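Local coordinates for Two-component system sensor histidine kinase (Bacteroides thetaiotaomicron, PDB 3OTT), which probably senses saccharides through the extracellular propeller and sandwich part modelled here and relays the signal as a histidine kinase, at residues S275-I280 and G299-R304; I561-C566 and T600-D605; N721-I726 and P739-I744. All coordinates share one frame; numbering follows the deposited sequence.

Contact 1 of 3, residues S275-I280 and G299-R304; sequences SLTNNI and GISLSR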
loop_
_atom_site.group_PDB
_atom_site.type_symbol
_atom_site.label_atom_id
_atom_site.label_comp_id
_atom_site.label_asym_id
_atom_site.label_seq_id
_atom_site.Cartn_x
_atom_site.Cartn_y
_atom_site.Cartn_z
ATOM N N SER B 275 -38.121 -3.632 13.507
ATOM C CA SER B 275 -37.197 -3.761 14.636
ATOM C C SER B 275 -36.326 -4.973 14.425
ATOM O O SER B 275 -36.554 -5.764 13.492
ATOM C CB SER B 275 -37.927 -3.896 15.972
ATOM O OG SER B 275 -38.563 -5.140 16.005
ATOM N N LEU B 276 -35.317 -5.107 15.276
ATOM C CA LEU B 276 -34.401 -6.232 15.230
ATOM C C LEU B 276 -35.273 -7.459 15.157
ATOM O O LEU B 276 -36.199 -7.565 15.934
ATOM C CB LEU B 276 -33.584 -6.299 16.513
ATOM C CG LEU B 276 -32.700 -7.515 16.701
ATOM C CD1 LEU B 276 -31.644 -7.563 15.672
ATOM C CD2 LEU B 276 -32.086 -7.500 18.177
ATOM N N THR B 277 -34.951 -8.372 14.245
ATOM C CA THR B 277 -35.813 -9.541 13.951
ATOM C C THR B 277 -35.892 -10.527 15.127
ATOM O O THR B 277 -36.953 -11.074 15.421
ATOM C CB THR B 277 -35.321 -10.294 12.667
ATOM O OG1 THR B 277 -36.305 -11.235 12.277
ATOM C CG2 THR B 277 -34.001 -11.044 12.881
ATOM N N ASN B 278 -34.769 -10.745 15.816
ATOM C CA ASN B 278 -34.782 -11.623 16.986
ATOM C C ASN B 278 -33.657 -11.172 17.933
ATOM O O ASN B 278 -32.668 -10.595 17.474
ATOM C CB ASN B 278 -34.580 -13.074 16.501
ATOM C CG ASN B 278 -34.526 -14.080 17.628
ATOM O OD1 ASN B 278 -33.444 -14.497 18.038
ATOM N ND2 ASN B 278 -35.686 -14.540 18.078
ATOM N N ASN B 279 -33.783 -11.508 19.214
ATOM C CA ASN B 279 -32.928 -10.970 20.303
ATOM C C ASN B 279 -31.656 -11.794 20.453
ATOM O O ASN B 279 -30.703 -11.355 21.133
ATOM C CB ASN B 279 -33.688 -10.937 21.660
ATOM C CG ASN B 279 -34.619 -9.722 21.798
ATOM O OD1 ASN B 279 -34.496 -8.729 21.070
ATOM N ND2 ASN B 279 -35.578 -9.809 22.712
ATOM N N ILE B 280 -31.638 -13.006 19.892
ATOM C CA ILE B 280 -30.465 -13.793 20.034
ATOM C C ILE B 280 -29.550 -13.595 18.856
ATOM O O ILE B 280 -29.843 -14.107 17.762
ATOM C CB ILE B 280 -30.721 -15.288 20.264
ATOM C CG1 ILE B 280 -31.433 -15.524 21.614
ATOM C CG2 ILE B 280 -29.355 -16.032 20.265
ATOM C CD1 ILE B 280 -32.391 -16.746 21.651
ATOM N N GLY B 299 -33.902 -15.380 11.309
ATOM C CA GLY B 299 -33.659 -14.453 10.200
ATOM C C GLY B 299 -32.448 -13.525 10.396
ATOM O O GLY B 299 -31.660 -13.665 11.355
ATOM N N ILE B 300 -32.400 -12.492 9.569
ATOM C CA ILE B 300 -31.297 -11.569 9.439
ATOM C C ILE B 300 -31.849 -10.178 9.526
ATOM O O ILE B 300 -32.868 -9.872 8.950
ATOM C CB ILE B 300 -30.651 -11.751 8.036
ATOM C CG1 ILE B 300 -29.856 -13.025 7.997
ATOM C CG2 ILE B 300 -29.781 -10.564 7.604
ATOM C CD1 ILE B 300 -29.669 -13.572 6.583
ATOM N N SER B 301 -31.148 -9.327 10.253
ATOM C CA SER B 301 -31.461 -7.940 10.330
ATOM C C SER B 301 -30.326 -7.205 9.669
ATOM O O SER B 301 -29.130 -7.399 10.000
ATOM C CB SER B 301 -31.583 -7.529 11.805
ATOM O OG SER B 301 -32.923 -7.533 12.261
ATOM N N LEU B 302 -30.654 -6.376 8.693
ATOM C CA LEU B 302 -29.588 -5.709 7.937
ATOM C C LEU B 302 -29.666 -4.244 8.282
ATOM O O LEU B 302 -30.725 -3.638 8.176
ATOM C CB LEU B 302 -29.807 -5.911 6.436
ATOM C CG LEU B 302 -29.089 -4.952 5.456
ATOM C CD1 LEU B 302 -27.602 -4.937 5.682
ATOM C CD2 LEU B 302 -29.393 -5.342 3.971
ATOM N N SER B 303 -28.554 -3.656 8.670
ATOM C CA SER B 303 -28.559 -2.236 8.990
ATOM C C SER B 303 -27.715 -1.472 7.925
ATOM O O SER B 303 -26.486 -1.562 7.879
ATOM C CB SER B 303 -28.037 -2.062 10.436
ATOM O OG SER B 303 -27.686 -0.731 10.720
ATOM N N ARG B 304 -28.378 -0.754 7.048
ATOM C CA ARG B 304 -27.680 -0.073 5.998
ATOM C C ARG B 304 -26.848 1.122 6.516
ATOM O O ARG B 304 -27.267 1.890 7.442
ATOM C CB ARG B 304 -28.650 0.402 4.966
ATOM C CG ARG B 304 -29.286 -0.700 4.190
ATOM C CD ARG B 304 -30.355 -0.098 3.339
ATOM N NE ARG B 304 -30.801 -1.108 2.419
ATOM C CZ ARG B 304 -31.878 -1.855 2.620
ATOM N NH1 ARG B 304 -32.603 -1.652 3.733
ATOM N NH2 ARG B 304 -32.221 -2.791 1.718
#

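Contact 2 of 3, residues I561-C566 and T600-D605; sequences ILSMTC and TSLLFD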
loop_
_atom_site.group_PDB
_atom_site.type_symbol
_atom_site.label_atom_id
_atom_site.label_comp_id
_atom_site.label_asym_id
_atom_site.label_seq_id
_atom_site.Cartn_x
_atom_site.Cartn_y
_atom_site.Cartn_z
ATOM N N ILE B 561 -11.858 30.633 3.849
ATOM C CA ILE B 561 -12.388 29.955 2.662
ATOM C C ILE B 561 -11.273 29.168 1.972
ATOM O O ILE B 561 -10.221 29.740 1.658
ATOM C CB ILE B 561 -13.011 30.965 1.677
ATOM C CG1 ILE B 561 -14.260 31.615 2.315
ATOM C CG2 ILE B 561 -13.343 30.295 0.406
ATOM C CD1 ILE B 561 -15.093 32.413 1.361
ATOM N N LEU B 562 -11.504 27.873 1.760
ATOM C CA LEU B 562 -10.477 26.987 1.186
ATOM C C LEU B 562 -10.653 26.799 -0.348
ATOM O O LEU B 562 -9.670 26.759 -1.083
ATOM C CB LEU B 562 -10.399 25.633 1.929
ATOM C CG LEU B 562 -10.097 25.444 3.447
ATOM C CD1 LEU B 562 -10.058 23.907 3.859
ATOM C CD2 LEU B 562 -8.819 26.183 3.977
ATOM N N SER B 563 -11.906 26.718 -0.802
ATOM C CA SER B 563 -12.253 26.497 -2.169
ATOM C C SER B 563 -13.686 26.968 -2.414
ATOM O O SER B 563 -14.529 26.920 -1.506
ATOM C CB SER B 563 -12.149 25.006 -2.517
ATOM O OG SER B 563 -12.189 24.839 -3.945
ATOM N N MET B 564 -13.973 27.419 -3.631
ATOM C CA MET B 564 -15.359 27.829 -4.006
ATOM C C MET B 564 -15.630 27.328 -5.407
ATOM O O MET B 564 -14.768 27.479 -6.278
ATOM C CB MET B 564 -15.484 29.348 -4.078
ATOM C CG MET B 564 -15.475 30.068 -2.742
ATOM S SD MET B 564 -15.473 31.866 -2.897
ATOM C CE MET B 564 -17.011 32.193 -3.661
ATOM N N THR B 565 -16.810 26.772 -5.662
ATOM C CA THR B 565 -17.101 26.419 -7.032
ATOM C C THR B 565 -18.578 26.598 -7.403
ATOM O O THR B 565 -19.447 26.489 -6.518
ATOM C CB THR B 565 -16.565 24.988 -7.357
ATOM O OG1 THR B 565 -16.211 24.939 -8.725
ATOM C CG2 THR B 565 -17.567 23.878 -7.039
ATOM N N CYS B 566 -18.861 26.842 -8.690
ATOM C CA CYS B 566 -20.267 26.966 -9.166
ATOM C C CYS B 566 -20.842 25.585 -9.362
ATOM O O CYS B 566 -20.220 24.742 -9.998
ATOM C CB CYS B 566 -20.411 27.684 -10.509
ATOM S SG CYS B 566 -19.847 29.353 -10.438
ATOM N N THR B 600 -10.107 20.993 0.378
ATOM C CA THR B 600 -9.285 22.093 -0.106
ATOM C C THR B 600 -9.403 22.202 -1.634
ATOM O O THR B 600 -8.720 23.001 -2.267
ATOM C CB THR B 600 -7.842 21.858 0.255
ATOM O OG1 THR B 600 -7.581 20.507 -0.084
ATOM C CG2 THR B 600 -7.591 22.071 1.764
ATOM N N SER B 601 -10.341 21.455 -2.203
ATOM C CA SER B 601 -10.531 21.431 -3.648
ATOM C C SER B 601 -11.979 21.086 -3.999
ATOM O O SER B 601 -12.573 20.246 -3.337
ATOM C CB SER B 601 -9.634 20.295 -4.205
ATOM O OG SER B 601 -9.438 20.642 -5.543
ATOM N N LEU B 602 -12.542 21.685 -5.029
ATOM C CA LEU B 602 -13.929 21.325 -5.450
ATOM C C LEU B 602 -14.087 21.232 -7.009
ATOM O O LEU B 602 -13.472 22.018 -7.732
ATOM C CB LEU B 602 -14.986 22.307 -4.885
ATOM C CG LEU B 602 -15.214 22.510 -3.370
ATOM C CD1 LEU B 602 -15.921 23.851 -3.065
ATOM C CD2 LEU B 602 -15.990 21.348 -2.662
ATOM N N LEU B 603 -14.892 20.289 -7.507
ATOM C CA LEU B 603 -15.146 20.181 -8.945
ATOM C C LEU B 603 -16.565 19.701 -9.214
ATOM O O LEU B 603 -16.980 18.606 -8.765
ATOM C CB LEU B 603 -14.163 19.203 -9.616
ATOM C CG LEU B 603 -14.355 18.866 -11.139
ATOM C CD1 LEU B 603 -14.045 20.065 -12.056
ATOM C CD2 LEU B 603 -13.542 17.682 -11.612
ATOM N N PHE B 604 -17.315 20.511 -9.959
ATOM C CA PHE B 604 -18.598 20.092 -10.476
ATOM C C PHE B 604 -18.440 19.428 -11.839
ATOM O O PHE B 604 -17.934 20.055 -12.755
ATOM C CB PHE B 604 -19.482 21.313 -10.645
ATOM C CG PHE B 604 -20.848 20.997 -11.192
ATOM C CD1 PHE B 604 -21.583 19.920 -10.714
ATOM C CD2 PHE B 604 -21.418 21.810 -12.186
ATOM C CE1 PHE B 604 -22.889 19.617 -11.246
ATOM C CE2 PHE B 604 -22.702 21.512 -12.714
ATOM C CZ PHE B 604 -23.412 20.401 -12.249
ATOM N N ASP B 605 -18.879 18.174 -11.972
ATOM C CA ASP B 605 -18.958 17.484 -13.282
ATOM C C ASP B 605 -20.402 17.484 -13.804
ATOM O O ASP B 605 -21.235 16.728 -13.307
ATOM C CB ASP B 605 -18.444 16.035 -13.227
ATOM C CG ASP B 605 -18.274 15.391 -14.668
ATOM O OD1 ASP B 605 -18.088 16.109 -15.703
ATOM O OD2 ASP B 605 -18.289 14.142 -14.744
HETATM O O HOH W 1 -9.385 25.073 -4.809
#

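Contact 3 of 3, residues N721-I726 and P739-I744; sequences NYQLII and PHILNI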
loop_
_atom_site.group_PDB
_atom_site.type_symbol
_atom_site.label_atom_id
_atom_site.label_comp_id
_atom_site.label_asym_id
_atom_site.label_seq_id
_atom_site.Cartn_x
_atom_site.Cartn_y
_atom_site.Cartn_z
ATOM N N ASN B 721 -28.624 -18.365 -32.368
ATOM C CA ASN B 721 -27.773 -17.549 -31.569
ATOM C C ASN B 721 -28.501 -16.297 -31.118
ATOM O O ASN B 721 -29.167 -15.631 -31.925
ATOM C CB ASN B 721 -26.562 -17.181 -32.399
ATOM C CG ASN B 721 -25.614 -18.365 -32.593
ATOM O OD1 ASN B 721 -24.977 -18.820 -31.654
ATOM N ND2 ASN B 721 -25.487 -18.832 -33.810
ATOM N N TYR B 722 -28.378 -15.990 -29.833
ATOM C CA TYR B 722 -28.953 -14.779 -29.222
ATOM C C TYR B 722 -27.887 -14.162 -28.317
ATOM O O TYR B 722 -26.861 -14.809 -28.022
ATOM C CB TYR B 722 -30.214 -15.088 -28.395
ATOM C CG TYR B 722 -31.237 -15.888 -29.134
ATOM C CD1 TYR B 722 -31.289 -17.289 -29.016
ATOM C CD2 TYR B 722 -32.165 -15.260 -29.957
ATOM C CE1 TYR B 722 -32.230 -18.024 -29.707
ATOM C CE2 TYR B 722 -33.122 -15.992 -30.651
ATOM C CZ TYR B 722 -33.133 -17.355 -30.521
ATOM O OH TYR B 722 -34.061 -18.052 -31.208
ATOM N N GLN B 723 -28.124 -12.928 -27.898
ATOM C CA GLN B 723 -27.228 -12.240 -26.965
ATOM C C GLN B 723 -28.142 -11.412 -26.067
ATOM O O GLN B 723 -28.856 -10.560 -26.568
ATOM C CB GLN B 723 -26.220 -11.351 -27.727
ATOM C CG GLN B 723 -25.287 -10.582 -26.845
ATOM C CD GLN B 723 -24.342 -9.669 -27.614
ATOM O OE1 GLN B 723 -24.749 -8.616 -28.103
ATOM N NE2 GLN B 723 -23.059 -10.051 -27.690
ATOM N N LEU B 724 -28.123 -11.688 -24.761
ATOM C CA LEU B 724 -28.892 -10.934 -23.810
ATOM C C LEU B 724 -28.068 -9.725 -23.345
ATOM O O LEU B 724 -26.944 -9.865 -22.837
ATOM C CB LEU B 724 -29.095 -11.803 -22.600
ATOM C CG LEU B 724 -30.327 -11.797 -21.745
ATOM C CD1 LEU B 724 -29.926 -12.131 -20.313
ATOM C CD2 LEU B 724 -31.258 -10.581 -21.880
ATOM N N ILE B 725 -28.638 -8.541 -23.482
ATOM C CA ILE B 725 -27.952 -7.350 -23.040
ATOM C C ILE B 725 -28.755 -6.697 -21.916
ATOM O O ILE B 725 -29.950 -6.443 -22.067
ATOM C CB ILE B 725 -27.713 -6.387 -24.213
ATOM C CG1 ILE B 725 -26.894 -7.097 -25.313
ATOM C CG2 ILE B 725 -27.045 -5.085 -23.749
ATOM C CD1 ILE B 725 -26.883 -6.317 -26.699
ATOM N N ILE B 726 -28.113 -6.493 -20.771
ATOM C CA ILE B 726 -28.797 -5.931 -19.632
ATOM C C ILE B 726 -28.103 -4.652 -19.215
ATOM O O ILE B 726 -26.887 -4.619 -19.174
ATOM C CB ILE B 726 -28.831 -6.929 -18.462
ATOM C CG1 ILE B 726 -29.526 -8.227 -18.901
ATOM C CG2 ILE B 726 -29.548 -6.321 -17.258
ATOM C CD1 ILE B 726 -29.309 -9.380 -17.911
ATOM N N PRO B 739 -23.093 -2.494 -20.106
ATOM C CA PRO B 739 -24.096 -3.545 -20.079
ATOM C C PRO B 739 -23.458 -4.873 -19.671
ATOM O O PRO B 739 -22.248 -5.065 -19.833
ATOM C CB PRO B 739 -24.590 -3.604 -21.527
ATOM C CG PRO B 739 -23.726 -2.629 -22.313
ATOM C CD PRO B 739 -22.570 -2.275 -21.471
ATOM N N HIS B 740 -24.263 -5.733 -19.077
ATOM C CA HIS B 740 -23.939 -7.145 -18.991
ATOM C C HIS B 740 -24.405 -7.858 -20.265
ATOM O O HIS B 740 -25.545 -7.706 -20.673
ATOM C CB HIS B 740 -24.624 -7.788 -17.801
ATOM C CG HIS B 740 -24.074 -9.127 -17.457
ATOM N ND1 HIS B 740 -22.896 -9.285 -16.765
ATOM C CD2 HIS B 740 -24.545 -10.373 -17.693
ATOM C CE1 HIS B 740 -22.659 -10.573 -16.595
ATOM N NE2 HIS B 740 -23.652 -11.255 -17.135
ATOM N N ILE B 741 -23.495 -8.632 -20.844
ATOM C CA ILE B 741 -23.727 -9.390 -22.086
ATOM C C ILE B 741 -23.605 -10.898 -21.832
ATOM O O ILE B 741 -22.664 -11.340 -21.197
ATOM C CB ILE B 741 -22.721 -8.918 -23.161
ATOM C CG1 ILE B 741 -23.194 -7.587 -23.758
ATOM C CG2 ILE B 741 -22.496 -9.975 -24.227
ATOM C CD1 ILE B 741 -22.074 -6.696 -24.225
ATOM N N LEU B 742 -24.605 -11.668 -22.252
ATOM C CA LEU B 742 -24.556 -13.140 -22.202
ATOM C C LEU B 742 -24.854 -13.664 -23.573
ATOM O O LEU B 742 -25.944 -13.415 -24.046
ATOM C CB LEU B 742 -25.638 -13.699 -21.256
ATOM C CG LEU B 742 -25.683 -15.242 -21.167
ATOM C CD1 LEU B 742 -24.392 -15.913 -20.648
ATOM C CD2 LEU B 742 -26.901 -15.717 -20.435
ATOM N N ASN B 743 -23.931 -14.369 -24.236
ATOM C CA ASN B 743 -24.299 -15.024 -25.528
ATOM C C ASN B 743 -24.971 -16.360 -25.265
ATOM O O ASN B 743 -24.480 -17.169 -24.483
ATOM C CB ASN B 743 -23.115 -15.236 -26.444
ATOM C CG ASN B 743 -22.304 -13.982 -26.645
ATOM O OD1 ASN B 743 -22.747 -13.043 -27.295
ATOM N ND2 ASN B 743 -21.114 -13.943 -26.041
ATOM N N ILE B 744 -26.114 -16.548 -25.866
ATOM C CA ILE B 744 -26.891 -17.783 -25.765
ATOM C C ILE B 744 -26.973 -18.551 -27.089
ATOM O O ILE B 744 -27.366 -17.981 -28.117
ATOM C CB ILE B 744 -28.320 -17.461 -25.267
ATOM C CG1 ILE B 744 -28.263 -16.653 -23.896
ATOM C CG2 ILE B 744 -29.080 -18.760 -25.062
ATOM C CD1 ILE B 744 -29.607 -15.908 -23.563
#

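Contact 1 of 3, residues S275-I280 and G299-R304
Ser301 and Thr277 meet because the first torsion of the serine brings its OG up to Thr277 N, while that of the threonine lays CG2 beside it. Ser301 sits at chi1 -96°, well off a staggered position, which places OG beside Leu276 CA and Thr277 N. Thr277 has OG1 anti to its own N (chi1 -169°), which leaves CG2 between N and the carbonyl carbon, on the side of Gly299. Ser301 OG accepts from Thr277 N at 3.0 Å, with an N-H...O angle of 155°, and also hydrogen-bonds Asn14 OD1. Since the ND2 of that same asparagine is bonded to Ser275 O, the amide of Asn14 ties the loop 275-280 and the strand together a second time. Carbon atoms flank the hydroxyl: Leu276 CD1 lies 3.6 Å and Thr277 CG2 3.7 Å from Ser301 OG. Thr277 OG1 has its own partners in Tyr16 OH and Tyr298 O. Gly299 takes up backbone angles at which a side chain would jam against the preceding carbonyl. An alanine in place of Ser301 would remove OG and would probably leave Thr277 N without its acceptor and Asn14 OD1 without its hydroxyl partner, one of several ties on the loop. Further on, Asn278 closes an Asx turn, its OD1 taking Ile280 N at 3.0 Å from above the carbonyl plane, just where the chain enters strand 281-286. The whole arrangement belongs to the closing blade of the first propeller, in which the N-terminal strand 13-15 joins three strands from much later in the chain, the familiar velcro closure. Strand 300-303 lies between 13-15 and 292-296; Leu276 rests on Leu294 of the latter, and Ile300 points away from the loop onto Val24 and Phe27 of strand 24-29.

Contact 2 of 3, residues I561-C566 and T600-D605
Strands 561-566 and 601-605 run almost exactly parallel, 7° apart in direction with axes 6.1 Å at closest approach, yet each belongs to a different sheet, so side chains rather than paired backbones fill the space between them. Leu602 is the main wedge. With CG anti to its carbonyl carbon (chi1 -61°), its branch leans back along strand 561-566: CD1 comes to 3.7 Å from Ser563 O. Its CB meets Thr565 CG2, also at 3.7 Å, the two side chains crossing obliquely. Ser563 OG is hydrogen-bonded to a water at 2.9 Å, and the same water gives a weak bond to Thr600 O, a thin polar bridge beside the leucine. The two strands are the inner edges of neighbouring blades in the second beta-propeller, 601-605 belonging to the blade that strand 310-313 completes. Both carry a classic beta bulge near the start, Leu562 and Ser563 facing Ser574, Thr600 and Ser601 facing Gly614. At that end Leu562 CD1 touches Thr600 CG2 at 3.7 Å, while Thr600 OG1 bonds to Phe326 O and Gln325 NE2 at the start of strand 326-331 of the next blade. At the other end the backbone of Cys566 supplies the contact: its O lies 3.6 Å from Phe604 CB and obliquely by the phenyl ring, and the Phe604 side chain also meets Lys568 and Ser624.

Contact 3 of 3, residues N721-I726 and P739-I744
The side chains of Gln723 and Asn743 lie side by side, pointing the same way from the sheet, their amide planes 37° apart. Gln723 NE2 donates to Asn743 OD1 at 3.0 Å, somewhat out of both planes, the donor tilted 18° from the carbonyl plane. Gln723 reaches there fully extended to CD, and Ile741 CG2 crowds in at 3.5 Å from its NE2. On the same face Ile725 CG1 runs alongside Ile741 CG1 at 4.0 Å, and Ile725 CG2 meets Pro739 CB at 3.6 Å. The Tyr722 ring stands on the other face near Leu695, its OH bonded to Ser718 O. The two strands form an antiparallel hairpin of the Y_Y_Y domain, consistent with its E-set beta-sandwich fold. Three hydrogen-bonded pairs hold it, among them Leu724 with Leu742, where Leu724 N meets Leu742 O at 2.9 Å. The chemistry is thus two-sided: one face is mostly apolar, Leu724, Leu742 and Ile744 packing on Phe676 and Ile726 on Leu678 of the opposing sheet, with Tyr722 and His740 also on it, while the other mixes aliphatic groups with an amide pair joined by one hydrogen bond, Asn743 ND2 bonding weakly to Asn663 O.

The three contacts come in series along the chain, one in each part of the extracellular region: contact 1 in the first propeller, contact 2 in the second, contact 3 in the C-terminal sandwich. None touches another. Centres of contacts 1 and 2 are about 41 Å apart, on opposite sides of the chain's centre; contact 3 lies about 38 Å from contact 1 and 42 Å from contact 2, again between centres. The bound hexatantalum dodecabromide cluster touches residues from several separate parts of the chain, such as Glu32, Glu289, Glu354 and Arg634. Glu289 sits between strands 281-286 and 292-296, in the same blade as 299-304. In contact 3 the side chain of His740 is about 13 Å from the bound hexatantalum dodecabromide.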